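Local coordinates for uncharacterized protein (Chaetomium thermophilum, PDB 3LPZ) that probably acts in the Get pathway of tail-anchored protein targeting as an alpha-solenoid Get4 that binds Get5, at residues A53-L58 with R97-G102; A59-T64 with G75-L80. One frame throughout, in Å; residues are numbered along the deposited sequence.

How the contacts relate
Both contacts use helix 51-67, and their centres lie 8 Å apart on the same side of the chain's centre. Contact 2 pairs its 59-64 turns with helix 71-88, the next helix in the chain; contact 1 carries its 53-58 turns to helix 94-104, one helix further on. Along the chain, contact 2 is therefore nested inside the loop closed by contact 1. The two also touch directly: K99 CD of contact 1 packs 3.9 Å from A59 CB of contact 2. Together they join three consecutive helices near the N-terminal end of the solenoid.

Contact 1: A53-L58 with R97-G102; sequences AAVDIL and RGKLLG
The carboxylate oxygen D56 OD1 meets K99 through carbon, lying 3.6 Å from K99 CE, whereas the ammonium K99 NZ stays 4.3 Å from that same OD1. This separation is beyond a salt bridge, so any attraction between the opposite charges is probably of longer range. D56 was modelled in two conformers and these distances describe one of them, so its approach to K99 is doubtful and the V55 contact is the firmer evidence. The apolar half rests on V55 CG1, 3.5 Å from K99 CD and 3.8 Å from K99 CE, the valine branch meeting the lysine chain at about a right angle. V55 holds CG1 anti to its own nitrogen (chi1 161°), which places this methyl against the lysine methylenes. K99 runs extended as far as CE and then bends at its last torsion (chi4 71°), turning NZ out of the line of the chain. K99 reaches across on a long side chain, the nearest CA atoms, D56 and K99, being 8.8 Å apart. F85 of helix 71-88 touches V55, and V82 of the same helix touches L100. Such bridging between helices 51-67 and 94-104 fits the layered helix packing of an alpha-solenoid.

Contact 2: A59-T64 with G75-L80; sequences ASVSQT and GDLAVL
An antiparallel helical hairpin of the alpha-solenoid brings 59-64, on helix 51-67, against 75-80, on helix 71-88. The segment axes approach to 8.3 Å, and their directions differ by 155°, so the helices run nearly antiparallel with a modest splay. S62 and L77 mark the closest backbone approach, their CA atoms 5.3 Å apart. Both residues direct their CB atoms at the opposing helix, and S62 CB meets L77 CB at 3.8 Å. The small S62 side chain is consistent with so close an approach. S62 OG, anti to its own nitrogen (chi1 170°), extends past L77 to lie 3.5 Å from A78 CB, which is packing. Its polar need is met just before the second segment, where OG hydrogen-bonds the carbonyl oxygen of G74; a buried hydroxyl is thereby satisfied while tying one helix to the other.

Beside the serine, V61 CG1 touches L77 CD2 at 3.7 Å, the two side chains meeting at a slant. L77 thus touches two neighbours on the first segment, through CD2 to V61 and through CB to S62. Such side-by-side packing of consecutive antiparallel helices is the repeating element of solenoids in the TPR clan, to which the Get4 family belongs. T38 of helix 28-47 touches V61 and L77 alike, whereas C103 of helix 94-104 packs on S62 and A78, so the hairpin is flanked by the helix before it and the one after it.

Within helix 51-67, S60 O accepts two bonds: T64 N at 3.0 Å and T64 OG1 at 3.2 Å. They arrive from opposite faces of the carbonyl plane, the hydroxyl lying 36° out of it. T64 OG1 is also hydrogen-bonded to Q20 NE2 of helix 11-25.

Contact 1: A53-L58 with R97-G102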
loop_
_atom_site.group_PDB
_atom_site.type_symbol
_atom_site.label_atom_id
_atom_site.label_comp_id
_atom_site.label_asym_id
_atom_site.label_seq_id
_atom_site.Cartn_x
_atom_site.Cartn_y
_atom_site.Cartn_z
ATOM N N ALA A 53 0.831 24.573 21.077
ATOM C CA ALA A 53 0.620 24.096 22.440
ATOM C C ALA A 53 -0.340 22.904 22.469
ATOM O O ALA A 53 -0.048 21.886 23.089
ATOM C CB ALA A 53 0.097 25.233 23.328
ATOM N N ALA A 54 -1.483 23.036 21.797
ATOM C CA ALA A 54 -2.461 21.966 21.799
ATOM C C ALA A 54 -1.820 20.676 21.278
ATOM O O ALA A 54 -2.035 19.609 21.844
ATOM C CB ALA A 54 -3.667 22.334 20.944
ATOM N N VAL A 55 -1.059 20.789 20.182
ATOM C CA VAL A 55 -0.395 19.655 19.563
ATOM C C VAL A 55 0.625 19.004 20.500
ATOM O O VAL A 55 0.659 17.772 20.614
ATOM C CB VAL A 55 0.278 20.052 18.190
ATOM C CG1 VAL A 55 1.358 19.016 17.762
ATOM C CG2 VAL A 55 -0.769 20.200 17.105
ATOM N N ASP A 56 1.467 19.809 21.150
ATOM C CA ASP A 56 2.511 19.246 22.020
ATOM C C ASP A 56 1.838 18.510 23.179
ATOM O O ASP A 56 2.237 17.402 23.523
ATOM C CB ASP A 56 3.455 20.324 22.567
ATOM C CG ASP A 56 4.466 20.823 21.536
ATOM O OD1 ASP A 56 4.670 20.187 20.484
ATOM O OD2 ASP A 56 5.063 21.885 21.781
ATOM N N ILE A 57 0.805 19.123 23.757
ATOM C CA ILE A 57 0.051 18.498 24.848
ATOM C C ILE A 57 -0.586 17.164 24.431
ATOM O O ILE A 57 -0.380 16.139 25.090
ATOM C CB ILE A 57 -1.022 19.453 25.423
ATOM C CG1 ILE A 57 -0.322 20.636 26.120
ATOM C CG2 ILE A 57 -1.958 18.701 26.407
ATOM C CD1 ILE A 57 -1.219 21.832 26.345
ATOM N N LEU A 58 -1.353 17.180 23.344
ATOM C CA LEU A 58 -2.011 15.949 22.868
ATOM C C LEU A 58 -1.012 14.851 22.494
ATOM O O LEU A 58 -1.208 13.676 22.851
ATOM C CB LEU A 58 -2.946 16.263 21.675
ATOM C CG LEU A 58 -4.156 17.109 22.096
ATOM C CD1 LEU A 58 -4.931 17.623 20.881
ATOM C CD2 LEU A 58 -5.076 16.319 23.014
ATOM N N ARG A 97 4.454 14.614 10.998
ATOM C CA ARG A 97 4.505 13.194 10.662
ATOM C C ARG A 97 5.208 12.457 11.821
ATOM O O ARG A 97 4.785 11.373 12.190
ATOM C CB ARG A 97 5.265 12.938 9.345
ATOM C CG ARG A 97 5.248 11.456 8.885
ATOM C CD ARG A 97 6.315 11.154 7.777
ATOM N NE ARG A 97 5.990 11.895 6.545
ATOM C CZ ARG A 97 6.653 12.963 6.087
ATOM N NH1 ARG A 97 7.750 13.445 6.716
ATOM N NH2 ARG A 97 6.215 13.549 4.974
ATOM N N GLY A 98 6.295 13.020 12.361
ATOM C CA GLY A 98 7.013 12.343 13.445
ATOM C C GLY A 98 6.145 12.123 14.688
ATOM O O GLY A 98 6.213 11.075 15.343
ATOM N N LYS A 99 5.328 13.113 15.028
ATOM C CA LYS A 99 4.419 12.959 16.181
ATOM C C LYS A 99 3.398 11.855 15.926
ATOM O O LYS A 99 3.064 11.086 16.838
ATOM C CB LYS A 99 3.721 14.280 16.501
ATOM C CG LYS A 99 4.658 15.307 17.097
ATOM C CD LYS A 99 3.930 16.621 17.422
ATOM C CE LYS A 99 4.912 17.731 17.873
ATOM N NZ LYS A 99 5.755 18.244 16.752
ATOM N N LEU A 100 2.873 11.792 14.701
ATOM C CA LEU A 100 1.850 10.780 14.368
ATOM C C LEU A 100 2.459 9.369 14.374
ATOM O O LEU A 100 1.827 8.424 14.885
ATOM C CB LEU A 100 1.141 11.101 13.042
ATOM C CG LEU A 100 0.304 12.399 13.096
ATOM C CD1 LEU A 100 -0.203 12.779 11.699
ATOM C CD2 LEU A 100 -0.908 12.258 14.039
ATOM N N LEU A 101 3.681 9.238 13.850
ATOM C CA LEU A 101 4.391 7.936 13.891
ATOM C C LEU A 101 4.737 7.535 15.315
ATOM O O LEU A 101 4.701 6.354 15.653
ATOM C CB LEU A 101 5.673 7.953 13.014
ATOM C CG LEU A 101 5.409 8.094 11.515
ATOM C CD1 LEU A 101 6.722 8.347 10.805
ATOM C CD2 LEU A 101 4.718 6.818 10.941
ATOM N N GLY A 102 5.062 8.514 16.158
ATOM C CA GLY A 102 5.322 8.226 17.565
ATOM C C GLY A 102 4.081 7.625 18.234
ATOM O O GLY A 102 4.202 6.688 19.057
#

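Contact 2: A59-T64 with G75-L80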
loop_
_atom_site.group_PDB
_atom_site.type_symbol
_atom_site.label_atom_id
_atom_site.label_comp_id
_atom_site.label_asym_id
_atom_site.label_seq_id
_atom_site.Cartn_x
_atom_site.Cartn_y
_atom_site.Cartn_z
ATOM N N ALA A 59 0.038 15.209 21.750
ATOM C CA ALA A 59 1.023 14.195 21.332
ATOM C C ALA A 59 1.758 13.588 22.536
ATOM O O ALA A 59 1.923 12.384 22.598
ATOM C CB ALA A 59 2.051 14.777 20.280
ATOM N N SER A 60 2.201 14.417 23.485
ATOM C CA SER A 60 2.967 13.882 24.618
ATOM C C SER A 60 2.086 13.005 25.499
ATOM O O SER A 60 2.485 11.903 25.873
ATOM C CB SER A 60 3.555 15.006 25.486
ATOM O OG SER A 60 4.318 15.889 24.702
ATOM N N VAL A 61 0.881 13.474 25.807
ATOM C CA VAL A 61 0.001 12.755 26.726
ATOM C C VAL A 61 -0.608 11.498 26.072
ATOM O O VAL A 61 -0.787 10.462 26.737
ATOM C CB VAL A 61 -1.114 13.666 27.324
ATOM C CG1 VAL A 61 -2.119 12.835 28.172
ATOM C CG2 VAL A 61 -0.504 14.847 28.169
ATOM N N SER A 62 -0.933 11.594 24.782
ATOM C CA SER A 62 -1.380 10.429 24.026
ATOM C C SER A 62 -0.348 9.306 24.105
ATOM O O SER A 62 -0.696 8.150 24.391
ATOM C CB SER A 62 -1.603 10.757 22.544
ATOM O OG SER A 62 -1.814 9.531 21.852
ATOM N N GLN A 63 0.910 9.647 23.836
ATOM C CA GLN A 63 1.982 8.655 23.886
ATOM C C GLN A 63 2.152 8.074 25.301
ATOM O O GLN A 63 2.336 6.840 25.464
ATOM C CB GLN A 63 3.292 9.216 23.321
ATOM C CG GLN A 63 3.131 9.591 21.838
ATOM C CD GLN A 63 4.342 10.249 21.231
ATOM O OE1 GLN A 63 5.385 10.314 21.860
ATOM N NE2 GLN A 63 4.210 10.742 19.991
ATOM N N THR A 64 2.072 8.930 26.321
ATOM C CA THR A 64 2.145 8.412 27.702
ATOM C C THR A 64 1.029 7.417 28.027
ATOM O O THR A 64 1.266 6.370 28.674
ATOM C CB THR A 64 2.160 9.540 28.756
ATOM O OG1 THR A 64 3.295 10.375 28.525
ATOM C CG2 THR A 64 2.260 8.951 30.172
ATOM N N GLY A 75 -5.559 6.361 22.435
ATOM C CA GLY A 75 -5.936 6.372 21.007
ATOM C C GLY A 75 -6.900 7.507 20.692
ATOM O O GLY A 75 -6.821 8.138 19.642
ATOM N N ASP A 76 -7.843 7.748 21.597
ATOM C CA ASP A 76 -8.780 8.848 21.419
ATOM C C ASP A 76 -8.009 10.184 21.369
ATOM O O ASP A 76 -8.292 11.052 20.533
ATOM C CB ASP A 76 -9.809 8.850 22.547
ATOM C CG ASP A 76 -10.904 7.813 22.346
ATOM O OD1 ASP A 76 -10.970 7.167 21.275
ATOM O OD2 ASP A 76 -11.720 7.640 23.272
ATOM N N LEU A 77 -7.010 10.341 22.235
ATOM C CA LEU A 77 -6.179 11.556 22.171
ATOM C C LEU A 77 -5.372 11.647 20.872
ATOM O O LEU A 77 -5.167 12.748 20.343
ATOM C CB LEU A 77 -5.241 11.659 23.378
ATOM C CG LEU A 77 -5.633 12.660 24.452
ATOM C CD1 LEU A 77 -7.136 12.725 24.697
ATOM C CD2 LEU A 77 -4.858 12.454 25.700
ATOM N N ALA A 78 -4.907 10.495 20.381
ATOM C CA ALA A 78 -4.161 10.466 19.113
ATOM C C ALA A 78 -5.071 10.884 17.956
ATOM O O ALA A 78 -4.644 11.595 17.054
ATOM C CB ALA A 78 -3.538 9.065 18.857
ATOM N N VAL A 79 -6.325 10.437 17.976
ATOM C CA VAL A 79 -7.311 10.883 16.960
ATOM C C VAL A 79 -7.569 12.393 17.079
ATOM O O VAL A 79 -7.661 13.107 16.052
ATOM C CB VAL A 79 -8.649 10.043 17.047
ATOM C CG1 VAL A 79 -9.753 10.600 16.130
ATOM C CG2 VAL A 79 -8.365 8.565 16.684
ATOM N N LEU A 80 -7.665 12.893 18.319
ATOM C CA LEU A 80 -7.879 14.330 18.553
ATOM C C LEU A 80 -6.688 15.134 18.008
ATOM O O LEU A 80 -6.843 16.235 17.509
ATOM C CB LEU A 80 -8.066 14.596 20.055
ATOM C CG LEU A 80 -8.492 15.998 20.496
ATOM C CD1 LEU A 80 -9.729 16.463 19.718
ATOM C CD2 LEU A 80 -8.731 16.051 22.026
#